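Local coordinates for glutamate racemase (Escherichia coli, PDB 2JFN), which belongs to the Asp/Glu/hydantoin racemase family, an alpha/beta fold that contains beta-alpha-beta units, at residues V36-E39 and I40-L43. Numbering follows the deposited sequence.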
ATOM      1  N   VAL A  36       4.287  -3.643  -0.518  1.00 24.57           N
ATOM      2  CA  VAL A  36       5.062  -3.101   0.596  1.00 25.04           C
ATOM      3  C   VAL A  36       5.663  -4.248   1.387  1.00 25.61           C
ATOM      4  O   VAL A  36       6.834  -4.211   1.781  1.00 25.10           O
ATOM      5  CB  VAL A  36       4.179  -2.244   1.532  1.00 25.08           C
ATOM      6  CG1 VAL A  36       5.017  -1.691   2.691  1.00 25.12           C
ATOM      7  CG2 VAL A  36       3.553  -1.104   0.741  1.00 25.41           C
ATOM      8  N   TYR A  37       4.855  -5.280   1.615  1.00 26.15           N
ATOM      9  CA  TYR A  37       5.328  -6.445   2.337  1.00 26.62           C
ATOM     10  C   TYR A  37       6.511  -7.080   1.606  1.00 27.35           C
ATOM     11  O   TYR A  37       7.493  -7.475   2.228  1.00 27.42           O
ATOM     12  CB  TYR A  37       4.190  -7.466   2.496  1.00 26.04           C
ATOM     13  CG  TYR A  37       4.665  -8.888   2.659  1.00 26.11           C
ATOM     14  CD1 TYR A  37       4.735  -9.748   1.564  1.00 26.04           C
ATOM     15  CD2 TYR A  37       5.084  -9.366   3.902  1.00 26.28           C
ATOM     16  CE1 TYR A  37       5.211 -11.054   1.700  1.00 26.06           C
ATOM     17  CE2 TYR A  37       5.564 -10.668   4.047  1.00 26.29           C
ATOM     18  CZ  TYR A  37       5.621 -11.502   2.946  1.00 26.29           C
ATOM     19  OH  TYR A  37       6.078 -12.790   3.084  1.00 26.91           O
ATOM     20  N   ASP A  38       6.416  -7.171   0.286  1.00 28.14           N
ATOM     21  CA  ASP A  38       7.473  -7.772  -0.516  1.00 29.79           C
ATOM     22  C   ASP A  38       8.826  -7.097  -0.250  1.00 30.27           C
ATOM     23  O   ASP A  38       9.846  -7.776  -0.124  1.00 30.51           O
ATOM     24  CB  ASP A  38       7.092  -7.683  -1.996  1.00 30.37           C
ATOM     25  CG  ASP A  38       7.804  -8.710  -2.854  1.00 31.87           C
ATOM     26  OD1 ASP A  38       8.248  -9.748  -2.318  1.00 32.39           O
ATOM     27  OD2 ASP A  38       7.901  -8.483  -4.083  1.00 32.89           O
ATOM     28  N   GLU A  39       8.826  -5.769  -0.151  1.00 30.88           N
ATOM     29  CA  GLU A  39      10.051  -5.012   0.125  1.00 32.05           C
ATOM     30  C   GLU A  39      10.517  -5.266   1.559  1.00 32.29           C
ATOM     31  O   GLU A  39      11.708  -5.434   1.823  1.00 31.60           O
ATOM     32  CB  GLU A  39       9.803  -3.513  -0.059  1.00 32.93           C
ATOM     33  CG  GLU A  39       9.542  -3.074  -1.490  1.00 35.19           C
ATOM     34  CD  GLU A  39      10.819  -2.910  -2.298  1.00 36.77           C
ATOM     35  OE1 GLU A  39      10.726  -2.477  -3.467  1.00 38.63           O
ATOM     36  OE2 GLU A  39      11.912  -3.204  -1.770  1.00 37.13           O
ATOM     37  N   ILE A  40       9.573  -5.287   2.491  1.00 32.60           N
ATOM     38  CA  ILE A  40       9.918  -5.527   3.884  1.00 33.11           C
ATOM     39  C   ILE A  40      10.538  -6.910   4.087  1.00 33.95           C
ATOM     40  O   ILE A  40      11.574  -7.036   4.744  1.00 33.92           O
ATOM     41  CB  ILE A  40       8.684  -5.385   4.797  1.00 32.73           C
ATOM     42  CG1 ILE A  40       8.143  -3.955   4.721  1.00 32.28           C
ATOM     43  CG2 ILE A  40       9.054  -5.738   6.237  1.00 32.95           C
ATOM     44  CD1 ILE A  40       6.860  -3.739   5.508  1.00 32.55           C
ATOM     45  N   ARG A  41       9.920  -7.946   3.523  1.00 34.92           N
ATOM     46  CA  ARG A  41      10.446  -9.298   3.688  1.00 36.38           C
ATOM     47  C   ARG A  41      11.790  -9.484   2.999  1.00 37.23           C
ATOM     48  O   ARG A  41      12.586 -10.322   3.406  1.00 36.68           O
ATOM     49  CB  ARG A  41       9.467 -10.354   3.163  1.00 36.95           C
ATOM     50  CG  ARG A  41       9.331 -10.404   1.652  1.00 38.65           C
ATOM     51  CD  ARG A  41       8.922 -11.800   1.184  1.00 40.05           C
ATOM     52  NE  ARG A  41       8.601 -11.818  -0.241  1.00 41.30           N
ATOM     53  CZ  ARG A  41       8.286 -12.912  -0.928  1.00 41.65           C
ATOM     54  NH1 ARG A  41       8.250 -14.095  -0.326  1.00 41.91           N
ATOM     55  NH2 ARG A  41       8.001 -12.822  -2.220  1.00 42.04           N
ATOM     56  N   HIS A  42      12.038  -8.718   1.945  1.00 38.38           N
ATOM     57  CA  HIS A  42      13.310  -8.833   1.249  1.00 39.98           C
ATOM     58  C   HIS A  42      14.417  -8.341   2.183  1.00 40.26           C
ATOM     59  O   HIS A  42      15.541  -8.838   2.151  1.00 40.52           O
ATOM     60  CB  HIS A  42      13.284  -8.007  -0.040  1.00 40.97           C
ATOM     61  CG  HIS A  42      14.543  -8.107  -0.842  1.00 42.48           C
ATOM     62  ND1 HIS A  42      15.732  -7.543  -0.436  1.00 43.19           N
ATOM     63  CD2 HIS A  42      14.799  -8.713  -2.027  1.00 43.17           C
ATOM     64  CE1 HIS A  42      16.668  -7.794  -1.336  1.00 43.48           C
ATOM     65  NE2 HIS A  42      16.127  -8.503  -2.311  1.00 43.37           N
ATOM     66  N   LEU A  43      14.081  -7.371   3.029  1.00 40.38           N
ATOM     67  CA  LEU A  43      15.028  -6.806   3.979  1.00 40.54           C
ATOM     68  C   LEU A  43      15.047  -7.582   5.301  1.00 40.74           C
ATOM     69  O   LEU A  43      16.099  -7.752   5.915  1.00 40.80           O
ATOM     70  CB  LEU A  43      14.675  -5.338   4.241  1.00 40.84           C
ATOM     71  CG  LEU A  43      15.633  -4.505   5.094  1.00 40.88           C
ATOM     72  CD1 LEU A  43      16.994  -4.438   4.409  1.00 41.44           C
ATOM     73  CD2 LEU A  43      15.069  -3.103   5.287  1.00 40.98           C
TER
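R41 lies across Y37 and reaches back to D38, one helical turn earlier. CB sits over one face of the Y37 ring, 4.0 Å from Y37 CE2. From CB to CG the chain keeps running toward the start of the helix, with chi1 at 71° setting CG between the backbone N and the carbonyl carbon; there it lies above the rim of the ring and 3.2 Å from D38 O. CD is in van der Waals contact with Y37 OH at 3.6 Å; the hydroxyl's hydrogen bond is to the backbone O of Y273. NE then donates to D38 OD1 at 3.0 Å with an N-H...O angle of 154°, and NH2 donates to the same D38 OD1 at 3.1 Å. This side-on salt bridge spends two nitrogens on a single oxygen: D38 OD1 lies at the edge of the R41 guanidinium, 3° out of its plane. The helix bond from R41 N to Y37 O, 2.8 Å long, sets the backbone from which the side chain leaves. On another side of the helix, I40 CD1 meets V36 CG1 at 3.9 Å. Helix 33-43 is the crossover between parallel strands 21-28 and 48-53: R41 and I40 touch Y49 on the latter strand, whereas I40 also packs on T235 and V36 on I231 of helix 228-241.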